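Local coordinates for putative exported protein (Bacteroides fragilis NCTC 9343, PDB 3IEE) that is of unknown function but is probably exported as a lipoprotein and folds into a mainly alpha-helical chain, at residues A[169-174]-A[225-230]. Numbering follows the deposited sequence. Where two conformers were deposited one is given.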
ATOM      1  N   LYS A 169      -1.454 -16.691  18.909  1.00 13.71           N
ATOM      2  CA  LYS A 169      -0.716 -16.578  17.646  1.00 13.93           C
ATOM      3  C   LYS A 169      -1.640 -16.522  16.434  1.00 13.89           C
ATOM      4  O   LYS A 169      -1.491 -15.647  15.605  1.00 13.57           O
ATOM      5  CB  LYS A 169       0.259 -17.751  17.542  1.00 16.33           C
ATOM      6  CG  LYS A 169       0.919 -17.953  16.179  1.00 20.75           C
ATOM      7  CD  LYS A 169       1.964 -19.048  16.250  1.00 21.94           C
ATOM      8  CE  LYS A 169       1.400 -20.426  16.121  1.00 28.78           C
ATOM      9  NZ  LYS A 169       2.180 -21.348  17.042  1.00 35.95           N
ATOM     10  N   ALA A 170      -2.574 -17.472  16.302  1.00 15.39           N
ATOM     11  CA  ALA A 170      -3.463 -17.467  15.116  1.00 13.30           C
ATOM     12  C   ALA A 170      -4.250 -16.163  14.971  1.00 12.53           C
ATOM     13  O   ALA A 170      -4.375 -15.582  13.853  1.00 11.72           O
ATOM     14  CB  ALA A 170      -4.443 -18.678  15.107  1.00 12.50           C
ATOM     15  N   GLN A 171      -4.791 -15.688  16.086  1.00 13.35           N
ATOM     16  CA  GLN A 171      -5.591 -14.462  16.090  1.00 13.82           C
ATOM     17  C   GLN A 171      -4.705 -13.255  15.721  1.00 13.11           C
ATOM     18  O   GLN A 171      -5.030 -12.439  14.842  1.00 13.42           O
ATOM     19  CB  GLN A 171      -6.288 -14.263  17.450  1.00 13.06           C
ATOM     20  CG  GLN A 171      -7.361 -15.327  17.781  1.00 13.22           C
ATOM     21  CD  GLN A 171      -6.843 -16.683  18.169  1.00 14.58           C
ATOM     22  OE1 GLN A 171      -5.652 -16.852  18.442  1.00 15.77           O
ATOM     23  NE2 GLN A 171      -7.754 -17.682  18.275  1.00 14.29           N
ATOM     24  N   ILE A 172      -3.549 -13.156  16.370  1.00 10.33           N
ATOM     25  CA  ILE A 172      -2.589 -12.069  16.086  1.00 12.96           C
ATOM     26  C   ILE A 172      -2.199 -12.046  14.586  1.00 10.76           C
ATOM     27  O   ILE A 172      -2.221 -10.994  13.915  1.00 13.06           O
ATOM     28  CB  ILE A 172      -1.331 -12.182  17.009  1.00 12.66           C
ATOM     29  CG1 ILE A 172      -1.708 -12.007  18.482  1.00 15.12           C
ATOM     30  CG2 ILE A 172      -0.274 -11.118  16.608  1.00 11.80           C
ATOM     31  CD1 ILE A 172      -0.621 -12.515  19.477  1.00 14.83           C
HETATM   32  N   MSE A 173      -1.861 -13.216  14.048  1.00 12.09           N
HETATM   33  CA  MSE A 173      -1.484 -13.343  12.658  1.00 12.29           C
HETATM   34  C   MSE A 173      -2.610 -12.971  11.690  1.00 11.69           C
HETATM   35  O   MSE A 173      -2.364 -12.249  10.683  1.00 13.21           O
HETATM   36  CB  MSE A 173      -0.886 -14.732  12.402  1.00 13.46           C
HETATM   37  CG  MSE A 173       0.481 -14.902  13.111  1.00 12.46           C
HETATM   38 SE   MSE A 173       1.254 -16.658  12.757  0.75 17.74          SE
HETATM   39  CE  MSE A 173       1.642 -16.405  10.870  1.00 16.81           C
ATOM     40  N   SER A 174      -3.854 -13.362  12.032  1.00 11.55           N
ATOM     41  CA  SER A 174      -5.008 -12.998  11.241  1.00 10.77           C
ATOM     42  C   SER A 174      -5.195 -11.484  11.197  1.00 11.09           C
ATOM     43  O   SER A 174      -5.499 -10.951  10.136  1.00 12.72           O
ATOM     44  CB  SER A 174      -6.318 -13.612  11.767  1.00 13.13           C
ATOM     45  OG  SER A 174      -6.668 -13.068  13.020  1.00 23.46           O
ATOM     46  N   GLY A 225     -10.694 -10.150  27.293  1.00 21.07           N
ATOM     47  CA  GLY A 225     -10.512  -8.836  26.632  1.00 20.46           C
ATOM     48  C   GLY A 225     -10.043  -8.949  25.189  1.00 18.88           C
ATOM     49  O   GLY A 225     -10.569  -8.279  24.294  1.00 18.88           O
ATOM     50  N   GLU A 226      -9.055  -9.808  24.973  1.00 16.22           N
ATOM     51  CA  GLU A 226      -8.466 -10.026  23.657  1.00 15.69           C
ATOM     52  C   GLU A 226      -9.505 -10.642  22.711  1.00 17.31           C
ATOM     53  O   GLU A 226      -9.588 -10.257  21.543  1.00 13.92           O
ATOM     54  CB  GLU A 226      -7.234 -10.926  23.768  1.00 17.66           C
ATOM     55  CG  GLU A 226      -6.047 -10.297  24.503  1.00 21.65           C
ATOM     56  CD  GLU A 226      -6.058 -10.458  26.021  1.00 26.63           C
ATOM     57  OE1 GLU A 226      -7.005 -11.015  26.613  1.00 21.88           O
ATOM     58  OE2 GLU A 226      -5.075  -9.972  26.633  1.00 36.93           O
HETATM   59  N   MSE A 227     -10.308 -11.561  23.239  1.00 15.54           N
HETATM   60  CA  MSE A 227     -11.377 -12.160  22.444  1.00 16.25           C
HETATM   61  C   MSE A 227     -12.399 -11.107  22.003  1.00 15.67           C
HETATM   62  O   MSE A 227     -12.791 -11.062  20.849  1.00 13.52           O
HETATM   63  CB  MSE A 227     -12.059 -13.310  23.180  1.00 19.44           C
HETATM   64  CG  MSE A 227     -11.199 -14.571  23.330  1.00 19.62           C
HETATM   65 SE   MSE A 227     -10.674 -15.383  21.642  0.75 21.09          SE
HETATM   66  CE  MSE A 227      -9.011 -14.742  21.471  1.00 22.49           C
ATOM     67  N   LYS A 228     -12.775 -10.220  22.915  1.00 14.12           N
ATOM     68  CA  LYS A 228     -13.728  -9.206  22.578  1.00 17.12           C
ATOM     69  C   LYS A 228     -13.163  -8.266  21.519  1.00 15.82           C
ATOM     70  O   LYS A 228     -13.865  -7.954  20.543  1.00 13.34           O
ATOM     71  CB  LYS A 228     -14.165  -8.446  23.850  1.00 17.98           C
ATOM     72  CG  LYS A 228     -15.141  -9.192  24.745  1.00 25.67           C
ATOM     73  CD  LYS A 228     -15.682  -8.260  25.858  1.00 25.82           C
ATOM     74  CE  LYS A 228     -15.965  -8.987  27.199  1.00 34.46           C
ATOM     75  NZ  LYS A 228     -17.146  -8.423  27.965  1.00 36.91           N
ATOM     76  N   SER A 229     -11.917  -7.825  21.736  0.50 14.64           N
ATOM     77  CA  SER A 229     -11.194  -6.984  20.808  0.50 14.64           C
ATOM     78  C   SER A 229     -11.163  -7.631  19.412  0.50 12.41           C
ATOM     79  O   SER A 229     -11.537  -6.993  18.414  0.50 12.37           O
ATOM     80  CB  SER A 229      -9.766  -6.753  21.306  0.50 13.67           C
ATOM     81  OG  SER A 229      -9.115  -5.792  20.502  0.50 14.49           O
ATOM     82  N   TYR A 230     -10.745  -8.895  19.386  1.00 12.59           N
ATOM     83  CA  TYR A 230     -10.579  -9.667  18.138  1.00 12.16           C
ATOM     84  C   TYR A 230     -11.906  -9.754  17.373  1.00 10.97           C
ATOM     85  O   TYR A 230     -11.987  -9.423  16.195  1.00 11.41           O
ATOM     86  CB  TYR A 230     -10.023 -11.035  18.443  1.00 10.56           C
ATOM     87  CG  TYR A 230      -9.760 -11.835  17.195  1.00 11.55           C
ATOM     88  CD1 TYR A 230      -8.833 -11.399  16.221  1.00 13.36           C
ATOM     89  CD2 TYR A 230     -10.432 -13.015  16.971  1.00 13.61           C
ATOM     90  CE1 TYR A 230      -8.641 -12.106  15.091  1.00 15.12           C
ATOM     91  CE2 TYR A 230     -10.218 -13.754  15.832  1.00 14.34           C
ATOM     92  CZ  TYR A 230      -9.324 -13.327  14.912  1.00 13.48           C
ATOM     93  OH  TYR A 230      -9.107 -14.038  13.790  1.00 14.54           O
TER
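M227 is the first residue of segment 225-230 to reach segment 169-174, and it does so with the end of its selenomethionine side chain. Bends at chi2 and chi3 carry the terminal methyl toward the neighbouring helix, where CE lies 4.1 Å from Q171 CG. This is a light van der Waals touch; M227 also packs on L168, just before that helix starts, and lies close to a 1,2-ethanediol probably left from the crystallisation liquor.

One turn later, Y230 makes the main contact. Its CG stands anti to the backbone N (chi1 -177°), which sends the ring out across the gap between the two helices. The Q171 and Y230 side chains cross at about a right angle, and CG of Q171 sits 3.9 Å from the centroid of the Y230 ring, a CH-pi contact 15° off the ring normal. The amide of Q171 is turned steeply against the ring, so the two flat groups do not stack. At the ring edge, Y230 OH donates a hydrogen bond to S174 OG, 2.7 Å away. S174 OG in turn donates to Q171 O at 2.5 Å, a perhaps underestimated length, from well off the C=O line and slightly tilted out of the carbonyl plane. L217, from the loop before helix 224-247, also touches the Y230 side chain.

The short segments run broadly parallel, 31° apart, with axes 11.4 Å from each other at closest approach. Q171 CA and Y230 CA are 7.2 Å apart, and the tyrosine ring and hydroxyl bridge the beginnings of helices 169-189 and 224-247 within the DUF3829-like C-terminal region. Chemically, S174 OG accepts from the phenol and donates to Q171 O in a short hydrogen-bond chain; with Q171 CG over one face and S174 OG near the ring plane, apolar packing and directional bonding would together restrict the tyrosine.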